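Local coordinates for phosphoacetylglucosamine mutase (Aspergillus lentulus, PDB 5O9X), which interconverts N-acetylglucosamine 6-phosphate and N-acetylglucosamine 1-phosphate, a phosphomutase reaction that in this family passes through a sugar bisphosphate, at residues V513-E518 with T530-A535; V262-R267 with S458-V463; R478-E481 with G485-A488. The protein carries 1 engineered substitution. All blocks are in the same frame, centred on the assembly; numbering follows the deposited sequence.

Interaction 1. Residues V513-E518 with T530-A535. With G16 (1,6-di-O-phosphono-alpha-D-glucopyranose), chain B.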
# COMPACT_ATOMS: atom_id res chain seq x y z
N VAL A 513 10.40 3.36 -16.80
CA VAL A 513 10.45 1.92 -16.78
C VAL A 513 11.34 1.52 -15.59
O VAL A 513 12.49 2.02 -15.47
CB VAL A 513 11.01 1.36 -18.12
CG1 VAL A 513 11.22 -0.17 -18.09
CG2 VAL A 513 9.90 1.60 -19.16
N ARG A 514 10.90 0.47 -14.86
CA ARG A 514 11.72 -0.02 -13.74
C ARG A 514 12.50 -1.24 -14.14
O ARG A 514 11.93 -2.14 -14.74
CB ARG A 514 10.80 -0.41 -12.55
CG ARG A 514 9.95 0.74 -12.03
CD ARG A 514 9.39 0.44 -10.62
NE ARG A 514 8.41 1.49 -10.19
CZ ARG A 514 8.75 2.74 -9.80
NH1 ARG A 514 10.05 3.14 -9.87
NH2 ARG A 514 7.76 3.59 -9.39
N VAL A 515 13.76 -1.29 -13.72
CA VAL A 515 14.58 -2.50 -13.91
C VAL A 515 14.92 -3.01 -12.52
O VAL A 515 15.44 -2.25 -11.69
CB VAL A 515 15.87 -2.16 -14.70
CG1 VAL A 515 16.86 -3.35 -14.69
CG2 VAL A 515 15.47 -1.76 -16.16
N TYR A 516 14.75 -4.31 -12.37
CA TYR A 516 15.20 -4.97 -11.15
C TYR A 516 16.20 -6.04 -11.56
O TYR A 516 16.01 -6.73 -12.58
CB TYR A 516 13.94 -5.63 -10.52
CG TYR A 516 14.32 -6.54 -9.33
CD1 TYR A 516 14.57 -5.96 -8.09
CD2 TYR A 516 14.56 -7.94 -9.51
CE1 TYR A 516 14.96 -6.77 -6.95
CE2 TYR A 516 14.96 -8.75 -8.38
CZ TYR A 516 15.17 -8.14 -7.13
OH TYR A 516 15.61 -8.90 -6.01
N ALA A 517 17.27 -6.23 -10.76
CA ALA A 517 18.16 -7.34 -10.99
C ALA A 517 18.59 -7.86 -9.62
O ALA A 517 18.80 -7.08 -8.72
CB ALA A 517 19.37 -6.95 -11.85
N GLU A 518 18.75 -9.16 -9.52
CA GLU A 518 19.42 -9.79 -8.39
C GLU A 518 20.47 -10.80 -8.96
O GLU A 518 20.33 -11.31 -10.08
CB GLU A 518 18.42 -10.44 -7.44
CG GLU A 518 17.61 -11.57 -8.11
CD GLU A 518 16.54 -12.18 -7.20
OE1 GLU A 518 16.06 -11.43 -6.28
OE2 GLU A 518 16.13 -13.36 -7.46
N THR A 530 22.71 -2.85 -14.79
CA THR A 530 23.16 -1.76 -15.67
C THR A 530 23.00 -2.21 -17.13
O THR A 530 22.59 -1.42 -18.00
CB THR A 530 24.62 -1.41 -15.40
OG1 THR A 530 24.74 -0.91 -14.08
CG2 THR A 530 25.16 -0.25 -16.38
N ARG A 531 23.39 -3.45 -17.45
CA ARG A 531 23.28 -3.92 -18.85
C ARG A 531 21.82 -4.01 -19.33
O ARG A 531 21.47 -3.64 -20.52
CB ARG A 531 23.98 -5.32 -19.03
CG ARG A 531 25.48 -5.19 -18.88
CD ARG A 531 26.11 -6.58 -18.93
NE ARG A 531 27.59 -6.60 -18.77
CZ ARG A 531 28.45 -6.65 -19.81
NH1 ARG A 531 28.04 -6.60 -21.08
NH2 ARG A 531 29.74 -6.73 -19.56
N VAL A 532 20.96 -4.48 -18.43
CA VAL A 532 19.46 -4.52 -18.73
C VAL A 532 18.96 -3.08 -18.88
O VAL A 532 18.20 -2.78 -19.85
CB VAL A 532 18.65 -5.32 -17.64
CG1 VAL A 532 17.13 -5.18 -17.90
CG2 VAL A 532 19.06 -6.82 -17.75
N ALA A 533 19.30 -2.19 -17.92
CA ALA A 533 18.81 -0.82 -18.08
C ALA A 533 19.27 -0.17 -19.43
O ALA A 533 18.55 0.64 -20.01
CB ALA A 533 19.32 0.03 -16.91
N ASN A 534 20.53 -0.42 -19.83
CA ASN A 534 21.00 0.18 -21.11
C ASN A 534 20.22 -0.40 -22.30
O ASN A 534 19.84 0.31 -23.19
CB ASN A 534 22.47 -0.10 -21.28
CG ASN A 534 23.31 0.83 -20.42
OD1 ASN A 534 22.83 1.86 -19.91
ND2 ASN A 534 24.57 0.48 -20.26
N ALA A 535 19.92 -1.69 -22.27
CA ALA A 535 19.04 -2.32 -23.33
C ALA A 535 17.63 -1.73 -23.37
O ALA A 535 17.05 -1.44 -24.47
CB ALA A 535 19.01 -3.85 -23.12
C1 G16 B . 1.77 2.19 -5.45
C2 G16 B . 0.98 0.89 -5.32
C3 G16 B . 1.95 -0.30 -5.01
C4 G16 B . 3.07 -0.46 -6.02
C5 G16 B . 3.82 0.86 -6.11
C6 G16 B . 4.78 0.98 -7.27
O1 G16 B . 2.40 2.47 -4.20
O2 G16 B . -0.09 0.95 -4.33
O3 G16 B . 1.17 -1.42 -4.86
O4 G16 B . 4.08 -1.51 -5.69
O5 G16 B . 2.93 1.96 -6.42
O6 G16 B . 3.97 0.81 -8.52
P G16 B . 4.72 0.99 -9.95
O1P G16 B . 5.98 0.10 -9.96
O2P G16 B . 5.16 2.47 -10.07
O3P G16 B . 3.69 0.70 -11.06
P' G16 B . 2.12 3.84 -3.35
O1X G16 B . 0.62 4.22 -3.54
O2X G16 B . 2.95 4.98 -4.03
O3X G16 B . 2.65 3.65 -1.97
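The guanidinium of Arg514 meets the glucose 1,6-bisphosphate by its edge, with the phosphorus of the 6-phosphate lying in the guanidinium plane. Its strand, 513-518, is the middle one of the three-stranded antiparallel sheet of the C-terminal domain, and helix 522-539 packs across it, an alpha/beta layer in which Arg514 reaches the ligand from one face of the strand and Val515 packs on the helix from the other. Arg514 NE donates to O1P of the ligand at 2.8 Å and Arg514 NH2 to O2P at 2.9 Å, a bidentate grip on two oxygens of one phosphate that fixes how the group is turned. NH2 also forms a salt bridge with Glu510, which should help to hold the guanidinium in place. On the same strand, the edge of the Tyr516 ring faces the Glu518 carboxylate, whose OE1 accepts from Tyr516 OH at 2.6 Å on its anti side, 24° out of plane. The helix side is wholly apolar at the contact. Val515 sends both methyls to the helix: CG1 is anti to its own backbone N (chi1 170°) and meets Val532 CG1 at 3.7 Å, the two valine side chains set obliquely to each other, while Val515 CG2 sits 4.0 Å from Ala533 CA.

Interaction 2. Residues V262-R267 with S458-V463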
# COMPACT_ATOMS: atom_id res chain seq x y z
N VAL A 262 14.75 4.54 1.20
CA VAL A 262 15.56 3.50 1.83
C VAL A 262 15.61 2.25 0.93
O VAL A 262 16.67 1.64 0.73
CB VAL A 262 15.00 3.23 3.23
CG1 VAL A 262 15.70 2.03 3.89
CG2 VAL A 262 15.29 4.46 4.15
N LYS A 263 14.44 1.82 0.46
CA LYS A 263 14.38 0.62 -0.38
C LYS A 263 15.12 0.76 -1.74
O LYS A 263 15.81 -0.18 -2.15
CB LYS A 263 12.90 0.30 -0.59
CG LYS A 263 12.65 -0.88 -1.60
CD LYS A 263 13.14 -2.26 -1.08
CE LYS A 263 13.00 -3.33 -2.15
NZ LYS A 263 13.73 -4.58 -1.73
N THR A 264 14.96 1.91 -2.44
CA THR A 264 15.55 2.04 -3.79
C THR A 264 17.05 2.30 -3.67
O THR A 264 17.81 1.80 -4.47
CB THR A 264 14.91 3.21 -4.62
OG1 THR A 264 14.93 4.43 -3.85
CG2 THR A 264 13.43 2.85 -4.90
N LYS A 265 17.47 3.07 -2.66
CA LYS A 265 18.91 3.34 -2.49
C LYS A 265 19.64 2.33 -1.62
O LYS A 265 20.90 2.33 -1.58
CB LYS A 265 19.11 4.74 -1.86
CG LYS A 265 18.48 5.93 -2.60
CD LYS A 265 19.28 6.23 -3.84
CE LYS A 265 18.78 7.46 -4.64
NZ LYS A 265 19.95 8.39 -4.58
N GLN A 266 18.89 1.49 -0.87
CA GLN A 266 19.50 0.50 0.05
C GLN A 266 20.51 1.14 1.02
O GLN A 266 21.68 0.70 1.11
CB GLN A 266 20.14 -0.70 -0.68
CG GLN A 266 19.08 -1.47 -1.50
CD GLN A 266 19.56 -2.81 -2.12
OE1 GLN A 266 20.61 -3.31 -1.80
NE2 GLN A 266 18.75 -3.41 -2.98
N ARG A 267 20.02 2.11 1.78
CA ARG A 267 20.85 2.87 2.73
C ARG A 267 19.88 3.63 3.61
O ARG A 267 18.70 3.88 3.21
CB ARG A 267 21.84 3.81 2.00
CG ARG A 267 21.18 4.95 1.21
CD ARG A 267 22.19 6.00 0.70
NE ARG A 267 22.69 6.65 1.92
CZ ARG A 267 23.49 7.72 1.98
NH1 ARG A 267 23.93 8.32 0.89
NH2 ARG A 267 23.83 8.18 3.18
N SER A 458 20.83 -7.12 -4.75
CA SER A 458 19.88 -6.69 -5.78
C SER A 458 20.00 -5.21 -6.07
O SER A 458 20.69 -4.45 -5.34
CB SER A 458 18.45 -7.03 -5.33
OG SER A 458 18.07 -6.20 -4.24
N ARG A 459 19.29 -4.78 -7.11
CA ARG A 459 19.45 -3.40 -7.56
C ARG A 459 18.21 -3.00 -8.31
O ARG A 459 17.72 -3.79 -9.11
CB ARG A 459 20.72 -3.32 -8.49
CG ARG A 459 20.90 -2.00 -9.22
CD ARG A 459 21.34 -0.86 -8.37
NE ARG A 459 22.53 -1.23 -7.53
CZ ARG A 459 23.33 -0.35 -6.93
NH1 ARG A 459 23.12 0.95 -7.11
NH2 ARG A 459 24.33 -0.76 -6.15
N LEU A 460 17.72 -1.78 -8.05
CA LEU A 460 16.65 -1.16 -8.88
C LEU A 460 17.23 -0.04 -9.70
O LEU A 460 18.07 0.73 -9.18
CB LEU A 460 15.52 -0.57 -7.98
CG LEU A 460 14.57 -1.63 -7.35
CD1 LEU A 460 13.81 -1.10 -6.13
CD2 LEU A 460 13.59 -2.29 -8.36
N VAL A 461 16.82 0.09 -10.97
CA VAL A 461 17.22 1.27 -11.79
C VAL A 461 15.97 1.84 -12.42
O VAL A 461 15.20 1.08 -13.07
CB VAL A 461 18.15 0.85 -12.96
CG1 VAL A 461 18.65 2.11 -13.77
CG2 VAL A 461 19.33 0.09 -12.43
N ARG A 462 15.79 3.16 -12.28
CA ARG A 462 14.61 3.81 -12.82
C ARG A 462 15.07 4.37 -14.15
O ARG A 462 16.03 5.15 -14.19
CB ARG A 462 14.16 4.97 -11.88
CG ARG A 462 12.85 5.72 -12.21
CD ARG A 462 12.78 6.95 -11.27
NE ARG A 462 11.55 7.73 -11.43
CZ ARG A 462 11.39 8.58 -12.46
NH1 ARG A 462 12.39 8.75 -13.33
NH2 ARG A 462 10.27 9.24 -12.60
N VAL A 463 14.43 3.91 -15.24
CA VAL A 463 14.89 4.25 -16.59
C VAL A 463 13.87 5.19 -17.23
O VAL A 463 12.71 4.85 -17.34
CB VAL A 463 15.14 3.00 -17.50
CG1 VAL A 463 15.57 3.43 -18.93
CG2 VAL A 463 16.12 2.01 -16.83
O HOH W 1 18.60 -0.56 -5.58
O HOH W 2 21.11 -5.76 -2.08
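Two hydrogen bonds run directly from Gln266 to Ser458, and both leave from the same amide nitrogen. The stronger goes from Gln266 NE2 to Ser458 OG, 3.1 Å long, with the hydroxyl oxygen close to the amide plane (14° out of it). The other, from Gln266 NE2 to Ser458 O, is weak, its angle at the hydrogen only 121°. Gln266 is the first residue after helix 259-265 whose backbone departs from helical angles, with positive phi; its chain is extended beyond CG (chi2 -172°), which carries the amide across to the strand.

Water supplies a second kind of link, and two molecules work in the same way: each donates a hydrogen bond to an oxygen of 262-267 and accepts one from a backbone N-H of the strand. One water donates to Gln266 OE1 at 2.5 Å and accepts a hydrogen bond from Ser458 N, so both ends of the amide are tied to one serine. The other lies 2.7 Å from Thr264 O and 2.9 Å from Leu460 N.

The apolar part is looser: Thr264 CG2 comes no closer than 4.2 Å to Leu460 CD1, the two side chains crossing at about a right angle, while the Thr264 hydroxyl turns back to Asp260 O within its own helix.

This is a partly hydrated interface between domain II and the C-terminal domain, domains that together with two others enclose the active-site cleft of alpha-D-phosphohexomutases. Lys263 forms a salt bridge with Asp305, just beyond strand 301-304. Strand 458-463, an outer strand of its sheet, pairs with strand 513-518, and Arg522 of helix 522-539 donates to Ser458 O beside the Gln266 amide.

Interaction 3. Residues R478-E481 with G485-A488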
# COMPACT_ATOMS: atom_id res chain seq x y z
N ARG A 478 6.73 -10.58 -15.42
CA ARG A 478 8.13 -11.03 -15.39
C ARG A 478 8.77 -11.11 -16.81
O ARG A 478 9.98 -11.30 -16.93
CB ARG A 478 8.34 -12.37 -14.61
CG ARG A 478 7.95 -12.18 -13.13
CD ARG A 478 7.91 -13.50 -12.34
NE ARG A 478 6.72 -14.29 -12.72
CZ ARG A 478 6.41 -15.41 -12.05
NH1 ARG A 478 7.17 -15.78 -11.01
NH2 ARG A 478 5.35 -16.12 -12.39
N LYS A 479 7.95 -10.97 -17.86
CA LYS A 479 8.48 -11.02 -19.25
C LYS A 479 7.86 -9.88 -20.04
O LYS A 479 6.69 -9.59 -19.82
CB LYS A 479 8.15 -12.40 -19.87
CG LYS A 479 8.91 -13.56 -19.17
CD LYS A 479 8.25 -14.87 -19.65
CE LYS A 479 9.03 -16.14 -19.31
NZ LYS A 479 9.30 -16.20 -17.84
N LEU A 480 8.63 -9.32 -20.98
CA LEU A 480 8.13 -8.30 -21.94
C LEU A 480 7.66 -8.95 -23.24
O LEU A 480 8.40 -9.74 -23.89
CB LEU A 480 9.23 -7.27 -22.24
CG LEU A 480 9.42 -6.34 -21.05
CD1 LEU A 480 10.73 -5.58 -21.26
CD2 LEU A 480 8.24 -5.38 -20.86
N GLU A 481 6.38 -8.74 -23.55
CA GLU A 481 5.85 -9.12 -24.86
C GLU A 481 6.42 -8.12 -25.90
O GLU A 481 6.70 -8.46 -27.05
CB GLU A 481 4.29 -9.03 -24.81
CG GLU A 481 3.61 -8.58 -26.11
CD GLU A 481 2.25 -7.96 -25.89
OE1 GLU A 481 1.84 -7.71 -24.70
OE2 GLU A 481 1.55 -7.73 -26.90
N GLY A 485 11.94 -8.45 -29.22
CA GLY A 485 13.38 -8.76 -29.15
C GLY A 485 14.01 -8.41 -27.80
O GLY A 485 15.06 -8.86 -27.51
N LEU A 486 13.38 -7.56 -26.97
CA LEU A 486 14.03 -7.08 -25.73
C LEU A 486 14.05 -8.18 -24.67
O LEU A 486 15.06 -8.34 -24.00
CB LEU A 486 13.33 -5.82 -25.14
CG LEU A 486 13.95 -5.26 -23.82
CD1 LEU A 486 15.43 -4.98 -24.00
CD2 LEU A 486 13.22 -4.01 -23.40
N GLN A 487 12.92 -8.88 -24.47
CA GLN A 487 12.96 -10.06 -23.52
C GLN A 487 14.07 -11.10 -23.83
O GLN A 487 14.77 -11.63 -22.92
CB GLN A 487 11.58 -10.75 -23.41
CG GLN A 487 11.58 -11.81 -22.24
CD GLN A 487 11.90 -11.12 -20.95
OE1 GLN A 487 11.36 -10.00 -20.74
NE2 GLN A 487 12.72 -11.75 -20.03
N ALA A 488 14.25 -11.39 -25.11
CA ALA A 488 15.37 -12.23 -25.58
C ALA A 488 16.71 -11.74 -25.00
O ALA A 488 17.52 -12.54 -24.49
CB ALA A 488 15.42 -12.27 -27.15
O HOH W 3 12.74 -11.22 -17.22
O HOH W 4 10.32 -8.59 -25.89
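Gln487 reaches across Leu480 at about a right angle and sets its amide against the strand backbone. Its CG stands anti to the backbone N and the chain then bends at chi2 (60°), which brings Gln487 OE1 to 2.8 Å from Leu480 N. The bond is nearly straight at the hydrogen, 166°, yet the N-H comes from above the carbonyl plane, 37° out of it. Gln487 OE1 also lies 3.4 Å from Lys479 CA, while Gln487 CB rests 3.4 Å from Leu480 O.

Water completes the polar side. One molecule accepts from Gln487 NE2 and lies near Arg478 O; NE2 is also bonded to Asp491, one helical turn on, so both ends of the amide are engaged and its rotation is probably well fixed. A second water donates to Leu480 O at 3.0 Å and accepts from Gln487 N, bridging strand and helix backbones.

The leucines form the apolar side. Leu480 and Leu486 cross obliquely, and Leu480 CD1 meets Leu486 CD2 at 3.6 Å; both side chains are buried, with Ala473 next to Leu480 and Phe471 next to Leu486.

The two segments flank the short turn from strand 479-482 into helix 486-495, with Gly485 at the N-cap. Strand 479-482 pairs with 472-474 in a two-stranded antiparallel hairpin, and where Arg478 and Lys479 both face Tyr474 the pairing contains a classic beta bulge, all within the C-terminal domain.

Interactions 1 and 2 share a sheet: strands 513-518 and 458-463 are antiparallel neighbours, joined by Val513 O to Val463 N at 2.7 Å and Val515 O to Val461 N at 2.8 Å, and the contact centres lie about 11 Å apart. Interaction 3 follows interaction 2 in the chain and precedes interaction 1, whose centre is about 12 Å away; the two meet where Ala535 CB packs on Leu486 CD1 at 3.9 Å. Interactions 2 and 3 do not touch. Relative to the bisphosphate, Arg514 of interaction 1 binds it directly, the Leu480 side chain of interaction 3 is about 12 Å away, and the Leu460 side chain of interaction 2 about 8 Å.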